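Local coordinates for protein disulphide isomerase (Xylella fastidiosa, PDB 3FK8) that probably acts as a disulphide isomerase built on the thioredoxin fold, at residues L6-H11 and T42-L47; L34-N39 and D86-G91. All blocks are in the same frame, centred on the assembly; numbering follows the deposited sequence.

Contact 1 of 2, residues L6-H11 and T42-L47; sequences LPYDEH and TDCRAL. With FMT (formic acid), chain B.
Tyr8 and Cys44 make the tight part of this contact. Ring atom CE2 of Tyr8 lies 3.9 Å from CB of Cys44. The approach to the ring is oblique. The sulfur stands further back, with Cys44 SG 5.5 Å from the centroid of the Tyr8 ring and 53° off its normal. This is a sulfur-aromatic contact, though not one over the ring face. Tyr8 has CG anti to its carbonyl carbon (chi1 -67°), which places the ring, with its hydroxyl end, beside Cys44. There one water joins the two segments. It lies 2.7 Å from Tyr8 OH and gives a proton to the backbone O of Cys44 at 2.8 Å. Cys44 belongs to a CxxC pattern with Cys41 at the start of helix 42-51. That is the usual place of the redox cysteines in the thioredoxin fold, so Tyr8 probably packs beside the active site.

The solvent side is looser. Pro7 CG and Arg45 CG come no closer than 4.3 Å. The guanidinium of Arg45 runs back along its own helix, where CA of Thr42 lies above one face, offset toward the rim. Its NH1 is held by the backbone O of Asn39. At the exposed helix start a formic acid molecule, probably from the crystallisation liquor, takes the N-H of Thr42. The bond from Thr42 N to O1 of the formic acid is 3.1 Å and fairly straight (165°); the one to O2 is weak. Asp43 OD2 lies near the formic acid, 3.7 Å from its O2, while OD1 forms a salt bridge with Arg117.

Contact 2 of 2, residues L34-N39 and D86-G91; sequences LVFGAN and DPIQDG
Phe36 has CG anti to its carbonyl carbon, beside the backbone N (chi1 -68°), and this carries the ring from strand 32-37 to the 86-91 loop. Ile88 has chi1 72°, with CG1 between the backbone N and the carbonyl carbon; its CG2 branch is then the one that meets Phe36. Pro87 CG lies over one face of the Phe36 ring, offset toward the rim. It stands 3.9 Å from the ring centroid and 22° off the normal, a CH-pi contact. Its nearest ring atom is Phe36 CE2, at 3.6 Å. Ile88 CG2 packs at the root of the side chain, 3.5 Å from Phe36 CB, and meets the ring only obliquely.

In the thioredoxin fold strand 32-37 is a central strand of the sheet, flanked here by 65-70 and 94-98. Segment 86-91 lies in the loop that leads from helix 78-83 to strand 94-98, and packs against Phe36. All three touching residues are buried and the contact is wholly apolar. Ser81 of helix 78-83 also touches Phe36, Pro87 and Ile88. The loop is tightly turned: Gln89 N bonds to Asp86 O at 3.2 Å, and Gly91 N to Ile88 O at 3.0 Å. Asp90 OD2 forms a salt bridge with Lys109.

From the N terminus the chain enters contact 1 at 6-11, then runs through helix 14-28 into strand 32-37, where contact 2 begins. Helix 42-51 follows, and its 42-47 part closes the first loop, back onto the N-terminal segment. The chain then passes helix 54-63, strand 65-70 and helix 78-83 before 86-91 closes the second loop. The segments alternate, so the two loops cross. Contact 1 ties the N-terminal loop to the helix that carries Cys44; contact 2 ties the sheet to the loop before strand 94-98. They meet chiefly at Asn39, whose side chain probably hydrogen-bonds Tyr8 N and Glu10 OE2; Tyr8 also packs on Gly37.

Contact 1 of 2, residues L6-H11 and T42-L47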
# COMPACT_ATOMS: atom_id res chain seq x y z
N LEU A 6 -7.97 4.27 12.98
CA LEU A 6 -7.21 4.89 11.87
C LEU A 6 -6.50 3.89 10.96
O LEU A 6 -5.92 2.92 11.43
CB LEU A 6 -6.19 5.84 12.48
CG LEU A 6 -6.82 6.95 13.34
CD1 LEU A 6 -5.78 7.75 14.09
CD2 LEU A 6 -7.66 7.87 12.46
N PRO A 7 -6.49 4.16 9.64
CA PRO A 7 -5.83 3.13 8.79
C PRO A 7 -4.30 3.04 8.94
O PRO A 7 -3.73 1.97 8.79
CB PRO A 7 -6.19 3.53 7.36
CG PRO A 7 -6.77 4.96 7.47
CD PRO A 7 -7.24 5.17 8.86
N TYR A 8 -3.66 4.15 9.27
CA TYR A 8 -2.22 4.18 9.43
C TYR A 8 -1.82 4.25 10.89
O TYR A 8 -2.43 4.99 11.68
CB TYR A 8 -1.64 5.36 8.63
CG TYR A 8 -1.81 5.14 7.14
CD1 TYR A 8 -0.83 4.51 6.40
CD2 TYR A 8 -2.98 5.52 6.51
CE1 TYR A 8 -1.01 4.28 5.06
CE2 TYR A 8 -3.18 5.26 5.15
CZ TYR A 8 -2.18 4.66 4.44
OH TYR A 8 -2.35 4.41 3.11
N ASP A 9 -0.77 3.52 11.22
CA ASP A 9 -0.27 3.50 12.58
C ASP A 9 0.90 4.44 12.65
O ASP A 9 2.01 4.14 12.18
CB ASP A 9 0.15 2.09 12.98
CG ASP A 9 0.66 1.99 14.43
OD1 ASP A 9 0.70 3.02 15.15
OD2 ASP A 9 1.01 0.85 14.81
N GLU A 10 0.66 5.61 13.24
CA GLU A 10 1.65 6.66 13.29
C GLU A 10 2.85 6.33 14.20
O GLU A 10 3.88 7.00 14.13
CB GLU A 10 0.98 7.97 13.69
CG GLU A 10 -0.15 8.32 12.69
CD GLU A 10 -0.87 9.65 12.89
OE1 GLU A 10 -0.40 10.51 13.68
OE2 GLU A 10 -1.91 9.84 12.23
N HIS A 11 2.72 5.27 15.00
CA HIS A 11 3.73 4.84 15.95
C HIS A 11 4.53 3.65 15.48
O HIS A 11 5.51 3.27 16.16
CB HIS A 11 3.07 4.53 17.32
CG HIS A 11 2.32 5.68 17.87
ND1 HIS A 11 2.91 6.89 18.10
CD2 HIS A 11 0.99 5.86 18.04
CE1 HIS A 11 2.00 7.76 18.49
NE2 HIS A 11 0.82 7.16 18.46
N THR A 42 -8.01 11.99 2.63
CA THR A 42 -9.30 11.38 2.40
C THR A 42 -9.20 10.29 1.32
O THR A 42 -9.94 9.31 1.39
CB THR A 42 -10.41 12.45 2.13
OG1 THR A 42 -10.12 13.19 0.92
CG2 THR A 42 -10.45 13.38 3.30
N ASP A 43 -8.31 10.44 0.32
CA ASP A 43 -8.13 9.37 -0.64
C ASP A 43 -7.52 8.13 -0.03
O ASP A 43 -7.90 6.99 -0.35
CB ASP A 43 -7.30 9.88 -1.80
CG ASP A 43 -8.00 11.02 -2.49
OD1 ASP A 43 -8.98 10.76 -3.25
OD2 ASP A 43 -7.63 12.18 -2.26
N CYS A 44 -6.61 8.31 0.93
CA CYS A 44 -6.05 7.16 1.64
C CYS A 44 -7.09 6.45 2.49
O CYS A 44 -7.13 5.21 2.54
CB CYS A 44 -4.94 7.60 2.56
SG CYS A 44 -3.47 8.28 1.72
N ARG A 45 -7.95 7.23 3.16
CA ARG A 45 -9.01 6.62 3.94
C ARG A 45 -9.99 5.86 3.05
O ARG A 45 -10.44 4.78 3.38
CB ARG A 45 -9.75 7.67 4.77
CG ARG A 45 -8.83 8.36 5.82
CD ARG A 45 -9.59 9.18 6.89
NE ARG A 45 -10.51 10.16 6.28
CZ ARG A 45 -10.22 11.43 5.99
NH1 ARG A 45 -9.03 11.94 6.22
NH2 ARG A 45 -11.16 12.22 5.46
N ALA A 46 -10.32 6.43 1.88
CA ALA A 46 -11.22 5.76 0.95
C ALA A 46 -10.63 4.47 0.41
O ALA A 46 -11.34 3.46 0.27
CB ALA A 46 -11.62 6.70 -0.16
N LEU A 47 -9.34 4.48 0.06
CA LEU A 47 -8.72 3.28 -0.43
C LEU A 47 -8.78 2.19 0.63
O LEU A 47 -9.13 1.03 0.34
CB LEU A 47 -7.25 3.57 -0.83
CG LEU A 47 -6.47 2.35 -1.30
CD1 LEU A 47 -7.05 1.71 -2.52
CD2 LEU A 47 -4.98 2.69 -1.48
C FMT B . -6.92 15.17 1.50
O1 FMT B . -7.68 15.11 2.49
O2 FMT B . -6.75 14.28 0.65
O HOH W 1 -4.78 3.65 2.30

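Contact 2 of 2, residues L34-N39 and D86-G91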
# COMPACT_ATOMS: atom_id res chain seq x y z
N LEU A 34 3.24 -2.61 -0.46
CA LEU A 34 3.50 -1.49 0.44
C LEU A 34 2.54 -0.34 0.08
O LEU A 34 2.52 0.10 -1.08
CB LEU A 34 4.91 -1.00 0.25
CG LEU A 34 6.06 -1.99 0.42
CD1 LEU A 34 7.42 -1.33 0.32
CD2 LEU A 34 5.92 -2.74 1.73
N VAL A 35 1.76 0.10 1.06
CA VAL A 35 0.77 1.16 0.83
C VAL A 35 1.19 2.37 1.62
O VAL A 35 1.21 2.34 2.86
CB VAL A 35 -0.66 0.74 1.24
CG1 VAL A 35 -1.64 1.81 0.83
CG2 VAL A 35 -1.01 -0.64 0.63
N PHE A 36 1.60 3.42 0.90
CA PHE A 36 2.06 4.67 1.53
C PHE A 36 0.92 5.67 1.60
O PHE A 36 0.28 5.96 0.59
CB PHE A 36 3.18 5.28 0.70
CG PHE A 36 4.46 4.48 0.70
CD1 PHE A 36 5.52 4.87 1.54
CD2 PHE A 36 4.63 3.37 -0.12
CE1 PHE A 36 6.72 4.13 1.53
CE2 PHE A 36 5.84 2.65 -0.12
CZ PHE A 36 6.85 3.03 0.68
N GLY A 37 0.67 6.25 2.77
CA GLY A 37 -0.44 7.17 2.91
C GLY A 37 -0.41 7.80 4.28
O GLY A 37 0.59 7.72 5.01
N ALA A 38 -1.53 8.41 4.68
CA ALA A 38 -1.60 9.05 5.98
C ALA A 38 -3.06 9.17 6.35
O ALA A 38 -3.95 9.23 5.49
CB ALA A 38 -0.95 10.42 5.96
N ASN A 39 -3.33 9.34 7.64
CA ASN A 39 -4.71 9.40 8.12
C ASN A 39 -5.46 10.66 7.75
O ASN A 39 -6.68 10.62 7.67
CB ASN A 39 -4.72 9.20 9.65
CG ASN A 39 -4.32 7.80 10.05
OD1 ASN A 39 -4.67 6.83 9.40
ND2 ASN A 39 -3.53 7.69 11.10
N ASP A 86 10.45 6.19 -4.65
CA ASP A 86 9.71 7.46 -4.50
C ASP A 86 8.25 7.38 -4.87
O ASP A 86 7.78 8.28 -5.55
CB ASP A 86 10.38 8.57 -5.29
CG ASP A 86 11.76 8.88 -4.80
OD1 ASP A 86 11.91 9.24 -3.62
OD2 ASP A 86 12.70 8.79 -5.63
N PRO A 87 7.51 6.36 -4.41
CA PRO A 87 6.13 6.22 -4.84
C PRO A 87 5.26 7.45 -4.49
O PRO A 87 4.29 7.71 -5.18
CB PRO A 87 5.65 4.99 -4.03
CG PRO A 87 6.59 4.91 -2.88
CD PRO A 87 7.88 5.29 -3.46
N ILE A 88 5.57 8.15 -3.40
CA ILE A 88 4.69 9.22 -2.94
C ILE A 88 4.90 10.52 -3.66
O ILE A 88 4.12 11.45 -3.50
CB ILE A 88 4.82 9.50 -1.42
CG1 ILE A 88 6.15 10.18 -1.07
CG2 ILE A 88 4.58 8.20 -0.68
CD1 ILE A 88 6.33 10.44 0.41
N GLN A 89 5.97 10.63 -4.45
CA GLN A 89 6.23 11.96 -5.05
C GLN A 89 5.17 12.35 -6.08
O GLN A 89 4.98 13.51 -6.39
CB GLN A 89 7.71 12.08 -5.48
CG GLN A 89 8.70 12.10 -4.25
CD GLN A 89 10.18 12.41 -4.58
OE1 GLN A 89 10.60 12.45 -5.74
NE2 GLN A 89 10.98 12.58 -3.51
N ASP A 90 4.43 11.37 -6.50
CA ASP A 90 3.46 11.49 -7.45
C ASP A 90 2.02 11.53 -6.84
O ASP A 90 1.04 11.50 -7.59
CB ASP A 90 3.72 10.33 -8.45
CG ASP A 90 5.08 10.47 -9.17
OD1 ASP A 90 5.33 11.51 -9.81
OD2 ASP A 90 5.93 9.55 -9.08
N GLY A 91 1.94 11.62 -5.49
CA GLY A 91 0.71 11.70 -4.69
C GLY A 91 0.49 10.47 -3.80
O GLY A 91 1.05 9.41 -4.08